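Local coordinates for 6-phosphogluconolactonase (Trypanosoma cruzi, PDB 6VYE), which probably hydrolyses 6-phosphogluconolactone to 6-phosphogluconate, the second step of the oxidative pentose phosphate pathway, at residues Val87-Asp90 against Asn95-Met98; Leu111-Asp116 against Glu139-Leu144; Val132-Ala137 against Trp205-Thr210; Val220-Thr225 against Arg248-Cys253. All coordinates share one frame; numbering follows the deposited sequence.

Contact 1: residues Val87-Asp90 against Asn95-Met98; sequences VPAD and NYNM
Ala89 meets Tyr96 and Asn97 on the first turn of helix 95-104, and the backbone carbonyl of Ala89 is the point on which the contact turns. Ala89 O lies 3.3 Å from Asn97 CB, the shortest approach across the two segments, and 4.1 Å from Tyr96 CD2. Relative to the tyrosine ring that oxygen stands obliquely, neither over the face nor at the edge. The methyl of Ala89 adds an apolar touch to the same ring atom, Ala89 CB to Tyr96 CD2 at 4.3 Å. Both helix side chains carry CG anti to the backbone N (chi1 173° in Tyr96, -180° in Asn97), yet as successive residues they diverge: the phenol ring passes along the methyl side of Ala89, while the amide runs alongside the backbone of Asp90. There Asn97 OD1 is 3.9 Å from Asp90 CA, and no hydrogen bond spans the segments. Polar ties come from nearby residues: Ser94, in the link, pairs weakly through OG with Ala89 O and accepts a bond from Asn97 N, and Glu84, near the end of strand 77-85, accepts the backbone N-H groups of Asn95 and Tyr96 at the helix start. The contact thus folds the surface loop after strand 77-85 back onto helix 95-104, whose Met98 reaches helix 54-66 and whose Tyr96 packs on Val112 and Pro114.

Contact 2: residues Leu111-Asp116 against Glu139-Leu144; sequences LVVPVD and EKKIAL
A loop-on-helix packing at the flank of the alpha/beta core joins residues 111-116, which run between helices 95-104 and 119-122, to helix 128-146, and Lys141 is the residue that bridges them. Its CB points toward the loop, and the chain leaves the helix with CG anti to the backbone N (chi1 -160°), stays extended through chi2, and bends at chi3 (-89°). The aliphatic part passes Val113 in the opposite direction to that side chain: Val113 CG1 touches Lys141 CD at 3.5 Å and CG of the same lysine at 4.0 Å. Beyond the bend the ammonium group reaches the loop backbone. Lys141 NZ gives a weak hydrogen bond of 3.2 Å to Pro114 O, and donates to a water at 3.0 Å that also accepts a weak bond from Asp116 N. The direct distance from Lys141 NZ to Asp116 N is 4.1 Å, so the water closes a polar link between ammonium and backbone. Asp116 OD1 stands 5.0 Å from Lys141 NZ, too far for a salt bridge, although its opposite charge may still favour the lysine's position. Deeper in, Val113 packs on Phe80 and Leu145, and its carbonyl pairs with Tyr138 OH. The backbone of Leu111 and Val113 bonds to Phe79, so this part of the loop runs beside strand 77-85, while the Val113 side chain meets helix 128-146. Helices and connecting loops packed round a largely parallel sheet are typical of the Rossmann-like fold of the glucosamine-6-phosphate isomerase/6-phosphogluconolactonase family.

Contact 3: residues Val132-Ala137 against Trp205-Thr210; sequences VKSADA and WRVTLT. With PO4 (phosphate ion), chain D.
Val207 of strand 206-209 presses its two methyls onto successive residues of helix 128-146, and the contact between the segments is essentially apolar. Val207 CG1, anti to the backbone N (chi1 175°), lies 3.6 Å from Ala135 CA and 3.9 Å from Ala135 CB. The other branch turns to Ser134, with Val207 CG2 at 3.6 Å from Ser134 OG. The small helix residues let the backbones come close: Ala135 CA and Val207 CA are 5.4 Å apart. No hydrogen bond crosses between the segments; the buried Ser134 hydroxyl is satisfied by Asp116 O.

Polar contacts lie on the strand's other side. Arg206 presents the edge of its guanidinium to a phosphate ion, with the phosphorus in the guanidinium plane. Arg206 NH1 donates to phosphate O1 at 2.9 Å (157°), while Arg206 NH2 donates to phosphate O4 at 2.6 Å (145°); NH1 also reaches O4 weakly. His173 and Arg85 also hydrogen-bond to the phosphate, and Ser176 and Pro202 hold the arginine's terminal nitrogens.

The strand therefore separates two chemistries, an apolar face against the helix and, on the other face, an arginine that binds the anion. The phosphate, probably from the crystallisation liquor, is consistent with a site for the substrate's phosphate group.

Contact 4: residues Val220-Thr225 against Arg248-Cys253; sequences VILLAT and RFLRNC
Val220 and Cys253 meet through torsions that place CG2 and SG each anti to its own carbonyl carbon, with the cysteine chi1 at -80°. Cys253 SG comes 4.1 Å from Val220 CG2. Val220 CG1, the other branch, is anti to the backbone N (chi1 174°) and approaches Leu250 CD2 at 4.4 Å. This is the packing of a 3-10 segment, residues 248-252, over one face of an inner strand in the Rossmann-like sheet. Backbone bonds from Arg251 N to Arg248 O and from Asn252 N to Phe249 O define that short turn, and Cys253 N closes it onto Leu250 O.

Two residues apart on strand 219-224, Val220 and Leu222 point toward the same partner segment, whereas Ile221 and Leu223 pack on helix 24-38 across the sheet. Leu250 serves both strand residues by splitting its methyls. No hydrogen bond crosses the interface. Leu166 of the adjacent strand 163-167 touches Val220, Leu222 and Leu250, extending the apolar patch to the neighbouring strand. On the outer side, Arg251 forms a salt bridge to Asp239 and Arg248 bonds to carbonyls around the end of helix 230-237, which ties the turn down. The second branch of Leu250 completes the fit, its CD1 lying 4.2 Å from Leu222 CD2.

Contacts 1 and 2 follow each other along the chain, contacts 2 and 3 alternate their segments, and contact 4 comes last. Contacts 2 and 3 are the closest pair, their centres 11 Å apart: both use helix 128-146, and they touch directly. Contact 1 also touches contact 2, through helix 95-104 and the 111-116 loop, with centres 15 Å apart. Contact 4 lies across the chain's centre from contacts 1 and 2, about 25 and 23 Å away by centres. Contacts 3 and 4 reach the same eight-stranded sheet, their centres 21 Å apart, while contacts 1 and 2 join loops to helices at its flank; the phosphate sits beside contact 3.

Contact 1: residues Val87-Asp90 against Asn95-Met98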
loop_
_atom_site.group_PDB
_atom_site.type_symbol
_atom_site.label_atom_id
_atom_site.label_comp_id
_atom_site.label_asym_id
_atom_site.label_seq_id
_atom_site.Cartn_x
_atom_site.Cartn_y
_atom_site.Cartn_z
ATOM N N VAL A 87 -16.234 -4.545 4.282
ATOM C CA VAL A 87 -17.392 -3.758 4.779
ATOM C C VAL A 87 -18.027 -3.124 3.543
ATOM O O VAL A 87 -17.451 -3.151 2.447
ATOM C CB VAL A 87 -16.945 -2.720 5.821
ATOM C CG1 VAL A 87 -16.352 -3.376 7.061
ATOM C CG2 VAL A 87 -15.970 -1.711 5.251
ATOM N N PRO A 88 -19.267 -2.602 3.630
ATOM C CA PRO A 88 -19.895 -1.997 2.459
ATOM C C PRO A 88 -18.995 -0.898 1.866
ATOM O O PRO A 88 -18.293 -0.260 2.583
ATOM C CB PRO A 88 -21.230 -1.484 3.029
ATOM C CG PRO A 88 -21.500 -2.456 4.152
ATOM C CD PRO A 88 -20.148 -2.634 4.807
ATOM N N ALA A 89 -19.042 -0.746 0.550
ATOM C CA ALA A 89 -18.266 0.226 -0.251
ATOM C C ALA A 89 -18.540 1.667 0.199
ATOM O O ALA A 89 -17.681 2.520 -0.078
ATOM C CB ALA A 89 -18.582 0.031 -1.711
ATOM N N ASP A 90 -19.650 1.932 0.895
ATOM C CA ASP A 90 -19.980 3.287 1.413
ATOM C C ASP A 90 -19.774 3.404 2.937
ATOM O O ASP A 90 -20.131 4.443 3.465
ATOM C CB ASP A 90 -21.407 3.675 1.017
ATOM C CG ASP A 90 -22.461 2.624 1.337
ATOM O OD1 ASP A 90 -22.126 1.629 1.993
ATOM O OD2 ASP A 90 -23.606 2.794 0.900
ATOM N N ASN A 95 -11.751 1.718 2.551
ATOM C CA ASN A 95 -10.632 2.483 1.924
ATOM C C ASN A 95 -11.124 3.122 0.614
ATOM O O ASN A 95 -10.774 4.288 0.311
ATOM C CB ASN A 95 -9.412 1.588 1.688
ATOM C CG ASN A 95 -8.737 1.152 2.981
ATOM O OD1 ASN A 95 -8.853 1.816 3.993
ATOM N ND2 ASN A 95 -8.013 0.050 2.963
ATOM N N TYR A 96 -11.951 2.412 -0.140
ATOM C CA TYR A 96 -12.527 2.933 -1.408
ATOM C C TYR A 96 -13.394 4.177 -1.115
ATOM O O TYR A 96 -13.205 5.227 -1.790
ATOM C CB TYR A 96 -13.279 1.849 -2.167
ATOM C CG TYR A 96 -13.993 2.418 -3.355
ATOM C CD1 TYR A 96 -13.276 3.106 -4.319
ATOM C CD2 TYR A 96 -15.372 2.361 -3.480
ATOM C CE1 TYR A 96 -13.905 3.693 -5.397
ATOM C CE2 TYR A 96 -16.020 2.942 -4.563
ATOM C CZ TYR A 96 -15.275 3.599 -5.527
ATOM O OH TYR A 96 -15.851 4.191 -6.605
ATOM N N ASN A 97 -14.250 4.117 -0.089
ATOM C CA ASN A 97 -15.133 5.257 0.297
ATOM C C ASN A 97 -14.289 6.516 0.566
ATOM O O ASN A 97 -14.644 7.633 0.038
ATOM C CB ASN A 97 -15.995 4.912 1.512
ATOM C CG ASN A 97 -16.901 6.056 1.920
ATOM O OD1 ASN A 97 -17.727 6.487 1.128
ATOM N ND2 ASN A 97 -16.733 6.559 3.128
ATOM N N MET A 98 -13.199 6.370 1.323
ATOM C CA MET A 98 -12.310 7.502 1.701
ATOM C C MET A 98 -11.605 8.057 0.444
ATOM O O MET A 98 -11.605 9.289 0.242
ATOM C CB MET A 98 -11.294 7.050 2.762
ATOM C CG MET A 98 -10.270 8.113 3.136
ATOM S SD MET A 98 -8.775 8.219 2.029
ATOM C CE MET A 98 -7.713 6.960 2.736
#

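Contact 2: residues Leu111-Asp116 against Glu139-Leu144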
loop_
_atom_site.group_PDB
_atom_site.type_symbol
_atom_site.label_atom_id
_atom_site.label_comp_id
_atom_site.label_asym_id
_atom_site.label_seq_id
_atom_site.Cartn_x
_atom_site.Cartn_y
_atom_site.Cartn_z
ATOM N N LEU A 111 -10.250 3.937 -14.664
ATOM C CA LEU A 111 -8.973 4.194 -13.939
ATOM C C LEU A 111 -9.163 3.975 -12.430
ATOM O O LEU A 111 -8.230 4.213 -11.664
ATOM C CB LEU A 111 -8.495 5.614 -14.255
ATOM C CG LEU A 111 -8.010 5.898 -15.678
ATOM C CD1 LEU A 111 -7.324 7.269 -15.742
ATOM C CD2 LEU A 111 -7.086 4.826 -16.211
ATOM N N VAL A 112 -10.320 3.454 -12.022
ATOM C CA VAL A 112 -10.635 3.232 -10.591
ATOM C C VAL A 112 -10.983 1.768 -10.440
ATOM O O VAL A 112 -11.966 1.358 -11.033
ATOM C CB VAL A 112 -11.772 4.162 -10.125
ATOM C CG1 VAL A 112 -12.119 3.911 -8.669
ATOM C CG2 VAL A 112 -11.407 5.604 -10.364
ATOM N N VAL A 113 -10.204 1.026 -9.668
ATOM C CA VAL A 113 -10.336 -0.453 -9.609
ATOM C C VAL A 113 -10.485 -0.875 -8.155
ATOM O O VAL A 113 -9.523 -1.300 -7.535
ATOM C CB VAL A 113 -9.136 -1.108 -10.328
ATOM C CG1 VAL A 113 -9.397 -2.566 -10.630
ATOM C CG2 VAL A 113 -8.788 -0.340 -11.607
ATOM N N PRO A 114 -11.695 -0.745 -7.570
ATOM C CA PRO A 114 -11.952 -1.153 -6.187
ATOM C C PRO A 114 -12.008 -2.680 -6.040
ATOM O O PRO A 114 -12.162 -3.377 -7.035
ATOM C CB PRO A 114 -13.352 -0.626 -5.838
ATOM C CG PRO A 114 -13.880 0.036 -7.111
ATOM C CD PRO A 114 -12.910 -0.266 -8.239
ATOM N N VAL A 115 -11.846 -3.174 -4.820
ATOM C CA VAL A 115 -12.119 -4.600 -4.487
ATOM C C VAL A 115 -13.648 -4.787 -4.506
ATOM O O VAL A 115 -14.355 -3.939 -3.950
ATOM C CB VAL A 115 -11.469 -4.952 -3.137
ATOM C CG1 VAL A 115 -11.839 -6.349 -2.648
ATOM C CG2 VAL A 115 -9.958 -4.793 -3.184
ATOM N N ASP A 116 -14.156 -5.828 -5.160
ATOM C CA ASP A 116 -15.602 -6.190 -5.086
ATOM C C ASP A 116 -15.885 -6.680 -3.661
ATOM O O ASP A 116 -15.277 -7.674 -3.272
ATOM C CB ASP A 116 -16.001 -7.221 -6.150
ATOM C CG ASP A 116 -17.479 -7.143 -6.529
ATOM O OD1 ASP A 116 -17.886 -6.125 -7.128
ATOM O OD2 ASP A 116 -18.207 -8.098 -6.240
ATOM N N GLU A 139 -7.365 -10.540 -7.621
ATOM C CA GLU A 139 -6.182 -11.059 -8.367
ATOM C C GLU A 139 -6.494 -11.154 -9.875
ATOM O O GLU A 139 -5.646 -10.689 -10.700
ATOM C CB GLU A 139 -5.723 -12.406 -7.810
ATOM C CG GLU A 139 -4.343 -12.812 -8.302
ATOM C CD GLU A 139 -3.498 -13.655 -7.339
ATOM O OE1 GLU A 139 -3.807 -13.724 -6.114
ATOM O OE2 GLU A 139 -2.493 -14.219 -7.803
ATOM N N LYS A 140 -7.653 -11.707 -10.252
ATOM C CA LYS A 140 -8.014 -11.895 -11.687
ATOM C C LYS A 140 -8.172 -10.511 -12.336
ATOM O O LYS A 140 -7.704 -10.317 -13.454
ATOM C CB LYS A 140 -9.284 -12.736 -11.844
ATOM C CG LYS A 140 -9.195 -14.180 -11.353
ATOM C CD LYS A 140 -10.602 -14.797 -11.127
ATOM C CE LYS A 140 -10.678 -15.877 -10.051
ATOM N NZ LYS A 140 -11.844 -15.692 -9.139
ATOM N N LYS A 141 -8.764 -9.562 -11.623
ATOM C CA LYS A 141 -8.995 -8.190 -12.124
ATOM C C LYS A 141 -7.628 -7.541 -12.392
ATOM O O LYS A 141 -7.420 -7.047 -13.492
ATOM C CB LYS A 141 -9.865 -7.448 -11.104
ATOM C CG LYS A 141 -10.589 -6.224 -11.639
ATOM C CD LYS A 141 -11.399 -5.483 -10.605
ATOM C CE LYS A 141 -12.820 -5.963 -10.459
ATOM N NZ LYS A 141 -13.406 -5.413 -9.213
ATOM N N ILE A 142 -6.699 -7.605 -11.430
ATOM C CA ILE A 142 -5.345 -6.996 -11.554
ATOM C C ILE A 142 -4.630 -7.644 -12.750
ATOM O O ILE A 142 -3.960 -6.912 -13.490
ATOM C CB ILE A 142 -4.517 -7.138 -10.260
ATOM C CG1 ILE A 142 -5.153 -6.436 -9.057
ATOM C CG2 ILE A 142 -3.093 -6.638 -10.513
ATOM C CD1 ILE A 142 -4.461 -6.735 -7.724
ATOM N N ALA A 143 -4.705 -8.975 -12.890
ATOM C CA ALA A 143 -4.012 -9.746 -13.959
ATOM C C ALA A 143 -4.530 -9.276 -15.327
ATOM O O ALA A 143 -3.705 -9.022 -16.231
ATOM C CB ALA A 143 -4.197 -11.235 -13.749
ATOM N N LEU A 144 -5.836 -9.062 -15.440
ATOM C CA LEU A 144 -6.464 -8.618 -16.705
ATOM C C LEU A 144 -5.974 -7.206 -17.054
ATOM O O LEU A 144 -5.668 -6.954 -18.238
ATOM C CB LEU A 144 -7.983 -8.625 -16.566
ATOM C CG LEU A 144 -8.701 -8.130 -17.819
ATOM C CD1 LEU A 144 -8.550 -9.140 -18.957
ATOM C CD2 LEU A 144 -10.172 -7.877 -17.539
HETATM O O HOH W 1 -12.715 -7.760 -7.540
#

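Contact 3: residues Val132-Ala137 against Trp205-Thr210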
loop_
_atom_site.group_PDB
_atom_site.type_symbol
_atom_site.label_atom_id
_atom_site.label_comp_id
_atom_site.label_asym_id
_atom_site.label_seq_id
_atom_site.Cartn_x
_atom_site.Cartn_y
_atom_site.Cartn_z
ATOM N N VAL A 132 -11.304 -14.956 0.992
ATOM C CA VAL A 132 -10.440 -15.664 0.014
ATOM C C VAL A 132 -11.059 -15.563 -1.396
ATOM O O VAL A 132 -10.290 -15.365 -2.350
ATOM C CB VAL A 132 -10.162 -17.113 0.456
ATOM C CG1 VAL A 132 -9.552 -17.941 -0.661
ATOM C CG2 VAL A 132 -9.263 -17.162 1.675
ATOM N N LYS A 133 -12.381 -15.664 -1.554
ATOM C CA LYS A 133 -13.023 -15.590 -2.901
ATOM C C LYS A 133 -12.908 -14.156 -3.439
ATOM O O LYS A 133 -12.723 -13.986 -4.653
ATOM C CB LYS A 133 -14.475 -16.090 -2.855
ATOM C CG LYS A 133 -14.604 -17.611 -2.774
ATOM C CD LYS A 133 -15.967 -18.130 -2.390
ATOM C CE LYS A 133 -17.049 -17.679 -3.339
ATOM N NZ LYS A 133 -18.338 -18.316 -2.987
ATOM N N SER A 134 -12.995 -13.162 -2.563
ATOM C CA SER A 134 -12.808 -11.730 -2.909
ATOM C C SER A 134 -11.352 -11.453 -3.339
ATOM O O SER A 134 -11.147 -10.762 -4.352
ATOM C CB SER A 134 -13.246 -10.881 -1.763
ATOM O OG SER A 134 -13.146 -9.511 -2.116
ATOM N N ALA A 135 -10.362 -12.017 -2.650
ATOM C CA ALA A 135 -8.922 -11.900 -2.989
ATOM C C ALA A 135 -8.666 -12.507 -4.367
ATOM O O ALA A 135 -7.932 -11.878 -5.161
ATOM C CB ALA A 135 -8.066 -12.564 -1.943
ATOM N N ASP A 136 -9.241 -13.686 -4.643
ATOM C CA ASP A 136 -9.073 -14.390 -5.940
ATOM C C ASP A 136 -9.708 -13.540 -7.052
ATOM O O ASP A 136 -9.136 -13.488 -8.160
ATOM C CB ASP A 136 -9.664 -15.798 -5.929
ATOM C CG ASP A 136 -9.018 -16.774 -4.951
ATOM O OD1 ASP A 136 -7.911 -16.476 -4.426
ATOM O OD2 ASP A 136 -9.627 -17.858 -4.715
ATOM N N ALA A 137 -10.860 -12.931 -6.787
ATOM C CA ALA A 137 -11.571 -12.093 -7.781
ATOM C C ALA A 137 -10.715 -10.848 -8.074
ATOM O O ALA A 137 -10.555 -10.531 -9.263
ATOM C CB ALA A 137 -12.952 -11.736 -7.296
ATOM N N TRP A 205 -12.392 -8.758 8.266
ATOM C CA TRP A 205 -11.544 -9.435 7.275
ATOM C C TRP A 205 -11.053 -8.397 6.260
ATOM O O TRP A 205 -11.809 -7.409 5.980
ATOM C CB TRP A 205 -12.336 -10.567 6.631
ATOM C CG TRP A 205 -12.271 -11.829 7.436
ATOM C CD1 TRP A 205 -13.238 -12.361 8.239
ATOM C CD2 TRP A 205 -11.145 -12.714 7.516
ATOM N NE1 TRP A 205 -12.782 -13.515 8.817
ATOM C CE2 TRP A 205 -11.509 -13.763 8.390
ATOM C CE3 TRP A 205 -9.871 -12.720 6.946
ATOM C CZ2 TRP A 205 -10.636 -14.803 8.711
ATOM C CZ3 TRP A 205 -9.008 -13.747 7.262
ATOM C CH2 TRP A 205 -9.385 -14.772 8.133
ATOM N N ARG A 206 -9.842 -8.574 5.741
ATOM C CA ARG A 206 -9.308 -7.673 4.697
ATOM C C ARG A 206 -8.763 -8.512 3.559
ATOM O O ARG A 206 -8.352 -9.685 3.801
ATOM C CB ARG A 206 -8.216 -6.765 5.238
ATOM C CG ARG A 206 -8.723 -5.792 6.294
ATOM C CD ARG A 206 -8.278 -6.239 7.642
ATOM N NE ARG A 206 -8.598 -5.273 8.665
ATOM C CZ ARG A 206 -7.820 -4.289 9.064
ATOM N NH1 ARG A 206 -6.678 -4.046 8.450
ATOM N NH2 ARG A 206 -8.224 -3.492 10.045
ATOM N N VAL A 207 -8.883 -7.956 2.358
ATOM C CA VAL A 207 -8.166 -8.451 1.160
ATOM C C VAL A 207 -6.918 -7.577 1.101
ATOM O O VAL A 207 -7.055 -6.401 1.428
ATOM C CB VAL A 207 -9.053 -8.328 -0.094
ATOM C CG1 VAL A 207 -8.298 -8.708 -1.353
ATOM C CG2 VAL A 207 -10.312 -9.169 0.063
ATOM N N THR A 208 -5.765 -8.145 0.776
ATOM C CA THR A 208 -4.472 -7.442 0.834
ATOM C C THR A 208 -3.582 -7.977 -0.278
ATOM O O THR A 208 -3.653 -9.188 -0.593
ATOM C CB THR A 208 -3.806 -7.550 2.226
ATOM O OG1 THR A 208 -2.612 -6.771 2.237
ATOM C CG2 THR A 208 -3.453 -8.963 2.643
ATOM N N LEU A 209 -2.750 -7.095 -0.810
ATOM C CA LEU A 209 -1.584 -7.478 -1.615
ATOM C C LEU A 209 -0.606 -8.185 -0.680
ATOM O O LEU A 209 -0.614 -7.930 0.576
ATOM C CB LEU A 209 -0.930 -6.251 -2.269
ATOM C CG LEU A 209 -1.810 -5.450 -3.236
ATOM C CD1 LEU A 209 -0.975 -4.315 -3.830
ATOM C CD2 LEU A 209 -2.425 -6.311 -4.339
ATOM N N THR A 210 0.193 -9.052 -1.291
ATOM C CA THR A 210 1.096 -9.956 -0.568
ATOM C C THR A 210 2.486 -9.338 -0.569
ATOM O O THR A 210 2.789 -8.427 -1.348
ATOM C CB THR A 210 1.034 -11.338 -1.220
ATOM O OG1 THR A 210 1.438 -11.199 -2.588
ATOM C CG2 THR A 210 -0.350 -11.932 -1.100
HETATM P P PO4 D . -5.278 -1.064 9.775
HETATM O O1 PO4 D . -4.662 -1.978 8.676
HETATM O O2 PO4 D . -5.036 0.370 9.424
HETATM O O3 PO4 D . -4.626 -1.299 11.116
HETATM O O4 PO4 D . -6.764 -1.384 9.885
#

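Contact 4: residues Val220-Thr225 against Arg248-Cys253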
loop_
_atom_site.group_PDB
_atom_site.type_symbol
_atom_site.label_atom_id
_atom_site.label_comp_id
_atom_site.label_asym_id
_atom_site.label_seq_id
_atom_site.Cartn_x
_atom_site.Cartn_y
_atom_site.Cartn_z
ATOM N N VAL A 220 8.101 1.718 -4.310
ATOM C CA VAL A 220 7.415 1.497 -3.018
ATOM C C VAL A 220 7.651 2.751 -2.174
ATOM O O VAL A 220 8.817 3.189 -2.054
ATOM C CB VAL A 220 7.922 0.219 -2.317
ATOM C CG1 VAL A 220 7.320 0.079 -0.936
ATOM C CG2 VAL A 220 7.705 -1.033 -3.160
ATOM N N ILE A 221 6.586 3.318 -1.631
ATOM C CA ILE A 221 6.621 4.563 -0.801
ATOM C C ILE A 221 5.955 4.207 0.516
ATOM O O ILE A 221 4.726 3.872 0.488
ATOM C CB ILE A 221 5.910 5.746 -1.495
ATOM C CG1 ILE A 221 6.500 6.026 -2.879
ATOM C CG2 ILE A 221 5.928 6.987 -0.602
ATOM C CD1 ILE A 221 5.670 6.978 -3.727
ATOM N N LEU A 222 6.734 4.203 1.602
ATOM C CA LEU A 222 6.202 3.936 2.955
ATOM C C LEU A 222 6.083 5.269 3.682
ATOM O O LEU A 222 7.080 6.034 3.730
ATOM C CB LEU A 222 7.106 2.963 3.718
ATOM C CG LEU A 222 6.651 2.632 5.141
ATOM C CD1 LEU A 222 5.479 1.672 5.134
ATOM C CD2 LEU A 222 7.786 2.030 5.926
ATOM N N LEU A 223 4.908 5.512 4.256
ATOM C CA LEU A 223 4.606 6.675 5.124
ATOM C C LEU A 223 4.613 6.183 6.575
ATOM O O LEU A 223 3.919 5.203 6.878
ATOM C CB LEU A 223 3.246 7.226 4.705
ATOM C CG LEU A 223 3.174 7.743 3.275
ATOM C CD1 LEU A 223 1.956 8.616 3.054
ATOM C CD2 LEU A 223 4.428 8.543 2.968
ATOM N N ALA A 224 5.442 6.770 7.435
ATOM C CA ALA A 224 5.479 6.379 8.863
ATOM C C ALA A 224 5.714 7.604 9.760
ATOM O O ALA A 224 6.651 8.385 9.503
ATOM C CB ALA A 224 6.529 5.315 9.055
ATOM N N THR A 225 4.894 7.760 10.793
ATOM C CA THR A 225 5.018 8.877 11.770
ATOM C C THR A 225 4.896 8.339 13.191
ATOM O O THR A 225 4.369 7.224 13.363
ATOM C CB THR A 225 3.919 9.919 11.565
ATOM O OG1 THR A 225 2.669 9.231 11.702
ATOM C CG2 THR A 225 4.003 10.592 10.215
ATOM N N ARG A 248 9.362 -6.246 8.070
ATOM C CA ARG A 248 10.768 -6.675 7.800
ATOM C C ARG A 248 10.991 -7.041 6.327
ATOM O O ARG A 248 12.070 -6.683 5.801
ATOM C CB ARG A 248 11.130 -7.895 8.655
ATOM C CG ARG A 248 12.586 -8.316 8.524
ATOM C CD ARG A 248 13.546 -7.353 9.189
ATOM N NE ARG A 248 14.934 -7.822 9.050
ATOM C CZ ARG A 248 16.009 -7.143 9.419
ATOM N NH1 ARG A 248 15.887 -5.992 10.052
ATOM N NH2 ARG A 248 17.201 -7.639 9.202
ATOM N N PHE A 249 9.997 -7.609 5.642
ATOM C CA PHE A 249 10.104 -8.092 4.235
ATOM C C PHE A 249 10.436 -6.920 3.295
ATOM O O PHE A 249 11.033 -7.184 2.281
ATOM C CB PHE A 249 8.851 -8.854 3.792
ATOM C CG PHE A 249 7.639 -7.995 3.534
ATOM C CD1 PHE A 249 7.487 -7.323 2.328
ATOM C CD2 PHE A 249 6.656 -7.849 4.490
ATOM C CE1 PHE A 249 6.381 -6.519 2.096
ATOM C CE2 PHE A 249 5.535 -7.065 4.249
ATOM C CZ PHE A 249 5.419 -6.383 3.060
ATOM N N LEU A 250 10.058 -5.673 3.608
ATOM C CA LEU A 250 10.332 -4.503 2.722
ATOM C C LEU A 250 11.833 -4.409 2.402
ATOM O O LEU A 250 12.176 -3.757 1.394
ATOM C CB LEU A 250 9.841 -3.218 3.389
ATOM C CG LEU A 250 8.322 -3.093 3.567
ATOM C CD1 LEU A 250 7.987 -1.875 4.382
ATOM C CD2 LEU A 250 7.584 -3.032 2.222
ATOM N N ARG A 251 12.709 -5.015 3.217
ATOM C CA ARG A 251 14.176 -5.010 2.946
ATOM C C ARG A 251 14.449 -5.770 1.644
ATOM O O ARG A 251 15.490 -5.534 1.050
ATOM C CB ARG A 251 14.988 -5.659 4.068
ATOM C CG ARG A 251 14.939 -4.895 5.382
ATOM C CD ARG A 251 15.666 -5.650 6.475
ATOM N NE ARG A 251 17.088 -5.772 6.201
ATOM C CZ ARG A 251 18.023 -4.912 6.614
ATOM N NH1 ARG A 251 17.697 -3.834 7.313
ATOM N NH2 ARG A 251 19.293 -5.131 6.310
ATOM N N ASN A 252 13.571 -6.682 1.259
ATOM C CA ASN A 252 13.725 -7.518 0.043
ATOM C C ASN A 252 13.153 -6.822 -1.198
ATOM O O ASN A 252 13.159 -7.446 -2.280
ATOM C CB ASN A 252 13.029 -8.861 0.246
ATOM C CG ASN A 252 13.729 -9.725 1.275
ATOM O OD1 ASN A 252 13.059 -10.447 2.013
ATOM N ND2 ASN A 252 15.045 -9.629 1.356
ATOM N N CYS A 253 12.669 -5.590 -1.094
ATOM C CA CYS A 253 12.043 -4.892 -2.241
ATOM C C CYS A 253 13.037 -4.782 -3.401
ATOM O O CYS A 253 14.193 -4.471 -3.140
ATOM C CB CYS A 253 11.490 -3.545 -1.807
ATOM S SG CYS A 253 9.885 -3.702 -0.990
#